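Local coordinates for Cys-Gly metallodipeptidase DUG1 (Saccharomyces cerevisiae, PDB 4G1P), which hydrolyses the Cys-Gly dipeptide as a metal-dependent homodimeric peptidase and serves as the catalytic component of the complex that degrades glutathione, at residues D179-I182 against K183-N187; V241-P244 against M245-L248; I425-T428 against F429-A432. All blocks are in the same frame, centred on the assembly; numbering follows the deposited sequence.

How the contacts relate
Contacts 1 and 3 are neighbours in the catalytic part of the subunit, with centres about 10 Å apart. They touch: D179 OD1 lies 2.8 Å from T428 OG1 in a probable hydrogen bond, and I182 packs on I425 and F429. Contact 3 lies nearer the active site, the side chain of I425 being about 9 Å from the bound glycine and about 10 Å from a zinc ion. Contact 2 stands apart, its centre about 45 Å from that of contact 1 and about 42 Å from that of contact 3. There E243 reaches the second subunit and comes within about 12 Å of a bound cysteine.

Contact 1 of 3, residues D179-I182 against K183-N187; sequences DELI and KKEAN
K183 N bonds to D179 O (3.3 Å) and K184 N to E180 O (2.8 Å), the i to i+4 pattern of an alpha-helix running through both segments. This is helix 178-185 of the M20 peptidase fold, which stands in the chain between the zinc ligands E172 and D200. The backbone N-H of E185 bonds to I182 O at 3.1 Å, while its link to L181 O is weak. One helical turn apart, D179 and K183 form a salt bridge, OD2 to NZ at 3.3 Å, whose hydrogen bond is also weak. K183 CG is turned away from its own carbonyl carbon (chi1 -71°), and the rest of the chain is extended; it therefore runs back along the helix, its CG passing 3.7 Å from D179 O before NZ arrives at the carboxylate. With CG anti to the backbone N (chi1 -164°), D179 turns its carboxylate to meet the lysine end. The D179 OD1 atom is also hydrogen-bonded to T428 of the neighbouring helix 426-433. On the buried side I182 faces that same helix, touching T428, F429 and A432, and L181 packs on L66. Beyond the segment, E185 OE2 takes the N-H of Y189. A single water adds a second link to the acidic and basic ends, donating to D179 OD1 at 2.8 Å and accepting from K183 NZ.

Contact 2 of 3, residues V241-P244 against M245-L248; sequences VAEP and MIDL
E243 and I246 meet as a carboxylate and a methyl: the I246 CD1 atom sits over one face of the E243 carboxyl group, 3.5 Å from E243 CD, and the two side chains cross at a slant. The same methyl also touches the stem of the glutamate, lying 3.6 Å from E243 CB. E243 reaches this position with CG turned away from its carbonyl carbon (chi1 -50°) and its chain extended beyond, which brings its stem and carboxylate under the I246 methyl. The carboxylate oxygens are taken up across the subunit interface: OE2 by the S320 hydroxyl and OE1 by I321 N, both of the second subunit. Such bonds account for the polar ends of a glutamate that is otherwise buried. E243 is the N-cap of helix 244-252, which packs on strands 210-226 and 340-349, antiparallel partners in one sheet, and meets the second subunit at the homodimer interface. The carbonyl oxygen of E243 receives two backbone donors, D247 N at 3.2 Å and I246 N at 2.9 Å. P244, first residue of the helix, has no N-H to offer, and its O accepts L248 N at 2.9 Å. The D247 carboxylate bonds through OD2 to S375 and N377 of the same chain and through OD1 to S258 of the second subunit. M245 and L248 turn their side chains onto V341 of strand 340-349, and L248 also meets I225 of strand 210-226.

Contact 3 of 3, residues I425-T428 against F429-A432; sequences ITLT and FQDA
The F429 ring is touched at its edge by I425 CD1, which lies near the ring plane, 3.4 Å from F429 CE2; the two side chains run side by side and point the same way. A second flat pair is the Q430 amide and the D431 carboxylate. Q430 NE2 donates to D431 OD1 at 3.2 Å in an almost straight bond (172°), on the syn side and 27° out of the carboxylate plane, while the acceptor lies in the plane of the amide. L427 joins this pair across the turn: with CG anti to the backbone N (chi1 -166°), its CD1 comes to Q430 NE2 at 3.5 Å from out of the amide plane, and to D431 OD1 at 3.9 Å. Four successive i to i+4 backbone bonds, from F429 N to I425 O through A432 N to T428 O, define the alpha-helix. Q430 OE1 takes the indole N-H of W390. The I425 side chain is about 6 Å from that of E171, the probable proton acceptor. Helix 426-433 fits between several elements: I182 of helix 178-185 meets I425, T428 and F429, Y100 and L98 of strand 96-102 meet I425 and F429, and strands 378-391 and 437-439 cover T426.

Contact 1 of 3, residues D179-I182 against K183-N187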
ATOM      1  N   ASP A 179      27.302 -13.470   1.692  1.00 35.77           N
ATOM      2  CA  ASP A 179      28.510 -13.033   1.001  1.00 32.05           C
ATOM      3  C   ASP A 179      29.759 -13.227   1.859  1.00 32.60           C
ATOM      4  O   ASP A 179      30.686 -13.946   1.480  1.00 30.02           O
ATOM      5  CB  ASP A 179      28.358 -11.551   0.661  1.00 32.59           C
ATOM      6  CG  ASP A 179      29.352 -11.084  -0.369  1.00 48.13           C
ATOM      7  OD1 ASP A 179      29.812 -11.932  -1.166  1.00 51.68           O
ATOM      8  OD2 ASP A 179      29.673  -9.871  -0.393  1.00 54.34           O
ATOM      9  N   GLU A 180      29.769 -12.584   3.023  1.00 31.88           N
ATOM     10  CA  GLU A 180      30.891 -12.682   3.942  1.00 31.63           C
ATOM     11  C   GLU A 180      31.147 -14.112   4.378  1.00 34.77           C
ATOM     12  O   GLU A 180      32.306 -14.536   4.503  1.00 34.39           O
ATOM     13  CB  GLU A 180      30.653 -11.817   5.169  1.00 33.60           C
ATOM     14  CG  GLU A 180      30.420 -10.364   4.848  1.00 40.50           C
ATOM     15  CD  GLU A 180      29.787  -9.616   6.011  1.00 53.19           C
ATOM     16  OE1 GLU A 180      30.294  -9.742   7.149  1.00 52.03           O
ATOM     17  OE2 GLU A 180      28.776  -8.911   5.784  1.00 53.66           O
ATOM     18  N   LEU A 181      30.070 -14.859   4.607  1.00 32.28           N
ATOM     19  CA  LEU A 181      30.202 -16.231   5.080  1.00 30.20           C
ATOM     20  C   LEU A 181      30.983 -17.101   4.105  1.00 31.06           C
ATOM     21  O   LEU A 181      31.866 -17.857   4.501  1.00 32.04           O
ATOM     22  CB  LEU A 181      28.838 -16.855   5.348  1.00 24.90           C
ATOM     23  CG  LEU A 181      28.970 -18.283   5.873  1.00 26.20           C
ATOM     24  CD1 LEU A 181      29.862 -18.297   7.105  1.00 25.53           C
ATOM     25  CD2 LEU A 181      27.609 -18.894   6.179  1.00 27.52           C
ATOM     26  N   ILE A 182      30.649 -16.989   2.828  1.00 29.85           N
ATOM     27  CA  ILE A 182      31.287 -17.798   1.809  1.00 30.56           C
ATOM     28  C   ILE A 182      32.770 -17.467   1.722  1.00 31.05           C
ATOM     29  O   ILE A 182      33.616 -18.362   1.746  1.00 29.29           O
ATOM     30  CB  ILE A 182      30.594 -17.594   0.467  1.00 27.84           C
ATOM     31  CG1 ILE A 182      29.224 -18.259   0.514  1.00 30.35           C
ATOM     32  CG2 ILE A 182      31.416 -18.165  -0.659  1.00 28.17           C
ATOM     33  CD1 ILE A 182      28.167 -17.467  -0.189  1.00 36.68           C
ATOM     34  N   LYS A 183      33.081 -16.176   1.655  1.00 30.98           N
ATOM     35  CA  LYS A 183      34.466 -15.723   1.607  1.00 30.93           C
ATOM     36  C   LYS A 183      35.228 -16.146   2.848  1.00 32.96           C
ATOM     37  O   LYS A 183      36.379 -16.570   2.751  1.00 37.80           O
ATOM     38  CB  LYS A 183      34.539 -14.209   1.472  1.00 25.71           C
ATOM     39  CG  LYS A 183      34.118 -13.687   0.134  1.00 29.48           C
ATOM     40  CD  LYS A 183      33.932 -12.184   0.193  1.00 33.97           C
ATOM     41  CE  LYS A 183      33.480 -11.622  -1.139  1.00 36.51           C
ATOM     42  NZ  LYS A 183      32.917 -10.247  -0.984  1.00 49.08           N
ATOM     43  N   LYS A 184      34.585 -16.029   4.009  1.00 30.18           N
ATOM     44  CA  LYS A 184      35.208 -16.387   5.280  1.00 31.08           C
ATOM     45  C   LYS A 184      35.478 -17.872   5.349  1.00 33.32           C
ATOM     46  O   LYS A 184      36.393 -18.323   6.028  1.00 40.40           O
ATOM     47  CB  LYS A 184      34.309 -16.000   6.457  1.00 38.26           C
ATOM     48  CG  LYS A 184      34.760 -16.566   7.816  1.00 44.04           C
ATOM     49  CD  LYS A 184      33.746 -16.304   8.926  1.00 42.54           C
ATOM     50  CE  LYS A 184      34.316 -16.604  10.302  1.00 35.21           C
ATOM     51  NZ  LYS A 184      33.818 -15.593  11.282  1.00 44.73           N
ATOM     52  N   GLU A 185      34.681 -18.643   4.634  1.00 34.92           N
ATOM     53  CA  GLU A 185      34.727 -20.077   4.814  1.00 34.28           C
ATOM     54  C   GLU A 185      35.296 -20.784   3.598  1.00 34.57           C
ATOM     55  O   GLU A 185      35.275 -22.016   3.512  1.00 33.11           O
ATOM     56  CB  GLU A 185      33.334 -20.584   5.139  1.00 34.92           C
ATOM     57  CG  GLU A 185      33.337 -21.679   6.156  1.00 38.62           C
ATOM     58  CD  GLU A 185      34.028 -21.295   7.442  1.00 37.48           C
ATOM     59  OE1 GLU A 185      33.885 -20.129   7.866  1.00 38.29           O
ATOM     60  OE2 GLU A 185      34.709 -22.166   8.027  1.00 38.00           O
ATOM     61  N   ALA A 186      35.814 -19.992   2.666  1.00 32.57           N
ATOM     62  CA  ALA A 186      36.402 -20.528   1.449  1.00 36.44           C
ATOM     63  C   ALA A 186      37.568 -21.474   1.744  1.00 37.01           C
ATOM     64  O   ALA A 186      37.772 -22.462   1.039  1.00 36.78           O
ATOM     65  CB  ALA A 186      36.844 -19.394   0.541  1.00 33.90           C
ATOM     66  N   ASN A 187      38.329 -21.170   2.791  1.00 34.36           N
ATOM     67  CA  ASN A 187      39.469 -21.996   3.168  1.00 40.09           C
ATOM     68  C   ASN A 187      39.173 -22.706   4.472  1.00 42.59           C
ATOM     69  O   ASN A 187      40.085 -23.093   5.213  1.00 40.03           O
ATOM     70  CB  ASN A 187      40.745 -21.154   3.286  1.00 46.82           C
ATOM     71  CG  ASN A 187      40.473 -19.747   3.807  1.00 53.38           C
ATOM     72  OD1 ASN A 187      39.320 -19.377   4.054  1.00 52.97           O
ATOM     73  ND2 ASN A 187      41.535 -18.954   3.978  1.00 50.76           N
TER
HETATM   74  O   HOH W   1      31.000 -10.523  -3.322  1.00 36.20           O

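Contact 2 of 3, residues V241-P244 against M245-L248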
ATOM      1  N   VAL A 241      -0.228  23.300   0.439  1.00 25.59           N
ATOM      2  CA  VAL A 241       1.044  22.683   0.823  1.00 24.81           C
ATOM      3  C   VAL A 241       1.514  21.777  -0.299  1.00 22.62           C
ATOM      4  O   VAL A 241       0.706  21.240  -1.050  1.00 26.05           O
ATOM      5  CB  VAL A 241       0.906  21.838   2.096  1.00 26.34           C
ATOM      6  CG1 VAL A 241       0.221  22.653   3.198  1.00 27.24           C
ATOM      7  CG2 VAL A 241       0.099  20.595   1.812  1.00 24.42           C
ATOM      8  N   ALA A 242       2.819  21.615  -0.435  1.00 22.68           N
ATOM      9  CA  ALA A 242       3.335  20.771  -1.500  1.00 18.78           C
ATOM     10  C   ALA A 242       3.162  19.295  -1.116  1.00 25.79           C
ATOM     11  O   ALA A 242       3.298  18.929   0.060  1.00 22.62           O
ATOM     12  CB  ALA A 242       4.771  21.092  -1.764  1.00 17.44           C
ATOM     13  N   GLU A 243       2.854  18.451  -2.101  1.00 21.33           N
ATOM     14  CA  GLU A 243       2.575  17.043  -1.825  1.00 19.36           C
ATOM     15  C   GLU A 243       3.697  16.101  -2.292  1.00 22.58           C
ATOM     16  O   GLU A 243       4.002  16.022  -3.487  1.00 22.65           O
ATOM     17  CB  GLU A 243       1.237  16.634  -2.441  1.00 18.06           C
ATOM     18  CG  GLU A 243       0.099  17.587  -2.101  1.00 18.06           C
ATOM     19  CD  GLU A 243      -1.277  17.087  -2.543  1.00 19.99           C
ATOM     20  OE1 GLU A 243      -1.414  15.909  -2.954  1.00 23.29           O
ATOM     21  OE2 GLU A 243      -2.236  17.882  -2.485  1.00 18.60           O
ATOM     22  N   PRO A 244       4.321  15.389  -1.341  1.00 18.77           N
ATOM     23  CA  PRO A 244       5.311  14.359  -1.658  1.00 18.93           C
ATOM     24  C   PRO A 244       4.825  13.388  -2.740  1.00 21.22           C
ATOM     25  O   PRO A 244       5.583  13.082  -3.655  1.00 21.94           O
ATOM     26  CB  PRO A 244       5.489  13.644  -0.323  1.00 20.09           C
ATOM     27  CG  PRO A 244       5.281  14.716   0.676  1.00 22.20           C
ATOM     28  CD  PRO A 244       4.201  15.603   0.111  1.00 19.13           C
ATOM     29  N   MET A 245       3.576  12.942  -2.659  1.00 18.92           N
ATOM     30  CA  MET A 245       3.036  12.064  -3.691  1.00 22.98           C
ATOM     31  C   MET A 245       3.078  12.662  -5.101  1.00 22.05           C
ATOM     32  O   MET A 245       3.274  11.938  -6.079  1.00 22.71           O
ATOM     33  CB  MET A 245       1.616  11.597  -3.350  1.00 17.71           C
ATOM     34  CG  MET A 245       1.575  10.347  -2.478  1.00 20.65           C
ATOM     35  SD  MET A 245       2.451   8.899  -3.152  1.00 27.07           S
ATOM     36  CE  MET A 245       1.346   8.412  -4.474  1.00 19.03           C
ATOM     37  N   ILE A 246       2.897  13.974  -5.205  1.00 21.05           N
ATOM     38  CA  ILE A 246       2.868  14.617  -6.509  1.00 21.49           C
ATOM     39  C   ILE A 246       4.280  14.672  -7.106  1.00 23.97           C
ATOM     40  O   ILE A 246       4.497  14.314  -8.269  1.00 19.12           O
ATOM     41  CB  ILE A 246       2.215  15.998  -6.424  1.00 20.22           C
ATOM     42  CG1 ILE A 246       0.726  15.841  -6.112  1.00 21.27           C
ATOM     43  CG2 ILE A 246       2.389  16.756  -7.718  1.00 21.76           C
ATOM     44  CD1 ILE A 246      -0.002  17.150  -5.815  1.00 14.94           C
ATOM     45  N   ASP A 247       5.244  15.095  -6.299  1.00 23.07           N
ATOM     46  CA  ASP A 247       6.634  15.056  -6.732  1.00 23.78           C
ATOM     47  C   ASP A 247       7.015  13.639  -7.151  1.00 26.42           C
ATOM     48  O   ASP A 247       7.616  13.429  -8.214  1.00 26.53           O
ATOM     49  CB  ASP A 247       7.557  15.547  -5.619  1.00 24.77           C
ATOM     50  CG  ASP A 247       7.206  16.954  -5.155  1.00 26.46           C
ATOM     51  OD1 ASP A 247       6.513  17.655  -5.918  1.00 23.20           O
ATOM     52  OD2 ASP A 247       7.619  17.350  -4.040  1.00 23.80           O
ATOM     53  N   LEU A 248       6.626  12.672  -6.325  1.00 25.41           N
ATOM     54  CA  LEU A 248       7.014  11.279  -6.513  1.00 22.14           C
ATOM     55  C   LEU A 248       6.527  10.677  -7.826  1.00 23.19           C
ATOM     56  O   LEU A 248       7.242   9.896  -8.442  1.00 25.05           O
ATOM     57  CB  LEU A 248       6.552  10.416  -5.339  1.00 21.38           C
ATOM     58  CG  LEU A 248       7.068   8.976  -5.422  1.00 22.22           C
ATOM     59  CD1 LEU A 248       8.568   8.963  -5.170  1.00 20.61           C
ATOM     60  CD2 LEU A 248       6.321   8.003  -4.494  1.00 17.90           C
TER

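Contact 3 of 3, residues I425-T428 against F429-A432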
ATOM      1  N   ILE A 425      24.328 -14.664  -4.870  1.00 21.53           N
ATOM      2  CA  ILE A 425      25.645 -15.190  -4.456  1.00 26.83           C
ATOM      3  C   ILE A 425      26.364 -16.048  -5.477  1.00 26.39           C
ATOM      4  O   ILE A 425      27.480 -16.502  -5.210  1.00 27.36           O
ATOM      5  CB  ILE A 425      25.634 -16.028  -3.141  1.00 30.39           C
ATOM      6  CG1 ILE A 425      24.321 -16.784  -2.989  1.00 27.11           C
ATOM      7  CG2 ILE A 425      25.992 -15.174  -1.925  1.00 31.46           C
ATOM      8  CD1 ILE A 425      24.172 -17.896  -3.972  1.00 22.67           C
ATOM      9  N   THR A 426      25.712 -16.305  -6.607  1.00 23.87           N
ATOM     10  CA  THR A 426      26.273 -17.154  -7.637  1.00 21.43           C
ATOM     11  C   THR A 426      27.706 -16.711  -7.984  1.00 25.48           C
ATOM     12  O   THR A 426      28.620 -17.526  -8.005  1.00 27.41           O
ATOM     13  CB  THR A 426      25.370 -17.208  -8.883  1.00 24.17           C
ATOM     14  OG1 THR A 426      25.995 -18.008  -9.900  1.00 26.48           O
ATOM     15  CG2 THR A 426      25.154 -15.813  -9.429  1.00 35.33           C
ATOM     16  N   LEU A 427      27.913 -15.414  -8.177  1.00 26.76           N
ATOM     17  CA  LEU A 427      29.239 -14.898  -8.480  1.00 23.51           C
ATOM     18  C   LEU A 427      30.195 -15.059  -7.309  1.00 28.11           C
ATOM     19  O   LEU A 427      31.377 -15.359  -7.506  1.00 29.06           O
ATOM     20  CB  LEU A 427      29.163 -13.431  -8.870  1.00 23.95           C
ATOM     21  CG  LEU A 427      30.406 -12.832  -9.520  1.00 29.67           C
ATOM     22  CD1 LEU A 427      30.962 -13.735 -10.625  1.00 26.32           C
ATOM     23  CD2 LEU A 427      30.044 -11.477 -10.078  1.00 25.12           C
ATOM     24  N   THR A 428      29.687 -14.861  -6.095  1.00 23.75           N
ATOM     25  CA  THR A 428      30.504 -15.045  -4.906  1.00 22.74           C
ATOM     26  C   THR A 428      30.973 -16.492  -4.783  1.00 25.48           C
ATOM     27  O   THR A 428      32.101 -16.742  -4.381  1.00 29.46           O
ATOM     28  CB  THR A 428      29.782 -14.597  -3.621  1.00 27.78           C
ATOM     29  OG1 THR A 428      29.551 -13.188  -3.673  1.00 28.85           O
ATOM     30  CG2 THR A 428      30.629 -14.886  -2.401  1.00 28.20           C
ATOM     31  N   PHE A 429      30.135 -17.454  -5.151  1.00 25.65           N
ATOM     32  CA  PHE A 429      30.596 -18.843  -5.122  1.00 27.10           C
ATOM     33  C   PHE A 429      31.733 -19.057  -6.112  1.00 27.38           C
ATOM     34  O   PHE A 429      32.790 -19.622  -5.773  1.00 25.11           O
ATOM     35  CB  PHE A 429      29.457 -19.826  -5.383  1.00 21.04           C
ATOM     36  CG  PHE A 429      28.639 -20.138  -4.157  1.00 25.43           C
ATOM     37  CD1 PHE A 429      29.229 -20.713  -3.045  1.00 22.89           C
ATOM     38  CD2 PHE A 429      27.273 -19.877  -4.121  1.00 22.93           C
ATOM     39  CE1 PHE A 429      28.470 -21.001  -1.916  1.00 21.64           C
ATOM     40  CE2 PHE A 429      26.522 -20.177  -2.998  1.00 17.54           C
ATOM     41  CZ  PHE A 429      27.120 -20.731  -1.899  1.00 15.86           C
ATOM     42  N   GLN A 430      31.525 -18.574  -7.330  1.00 24.46           N
ATOM     43  CA  GLN A 430      32.500 -18.778  -8.383  1.00 28.13           C
ATOM     44  C   GLN A 430      33.852 -18.199  -8.021  1.00 26.85           C
ATOM     45  O   GLN A 430      34.841 -18.901  -8.050  1.00 29.04           O
ATOM     46  CB  GLN A 430      32.019 -18.161  -9.678  1.00 29.73           C
ATOM     47  CG  GLN A 430      33.044 -18.204 -10.764  1.00 23.63           C
ATOM     48  CD  GLN A 430      32.541 -17.531 -12.013  1.00 27.60           C
ATOM     49  OE1 GLN A 430      31.876 -18.160 -12.835  1.00 27.08           O
ATOM     50  NE2 GLN A 430      32.838 -16.239 -12.158  1.00 23.09           N
ATOM     51  N   ASP A 431      33.876 -16.928  -7.650  1.00 27.37           N
ATOM     52  CA  ASP A 431      35.121 -16.233  -7.352  1.00 28.00           C
ATOM     53  C   ASP A 431      35.784 -16.658  -6.045  1.00 33.01           C
ATOM     54  O   ASP A 431      36.988 -16.906  -6.018  1.00 36.75           O
ATOM     55  CB  ASP A 431      34.898 -14.723  -7.353  1.00 28.18           C
ATOM     56  CG  ASP A 431      34.617 -14.174  -8.743  1.00 34.81           C
ATOM     57  OD1 ASP A 431      34.566 -14.969  -9.717  1.00 35.56           O
ATOM     58  OD2 ASP A 431      34.435 -12.941  -8.859  1.00 33.75           O
ATOM     59  N   ALA A 432      35.014 -16.740  -4.963  1.00 27.74           N
ATOM     60  CA  ALA A 432      35.582 -17.059  -3.662  1.00 22.20           C
ATOM     61  C   ALA A 432      36.138 -18.477  -3.592  1.00 32.57           C
ATOM     62  O   ALA A 432      37.151 -18.721  -2.935  1.00 33.90           O
ATOM     63  CB  ALA A 432      34.555 -16.845  -2.561  1.00 25.85           C
TER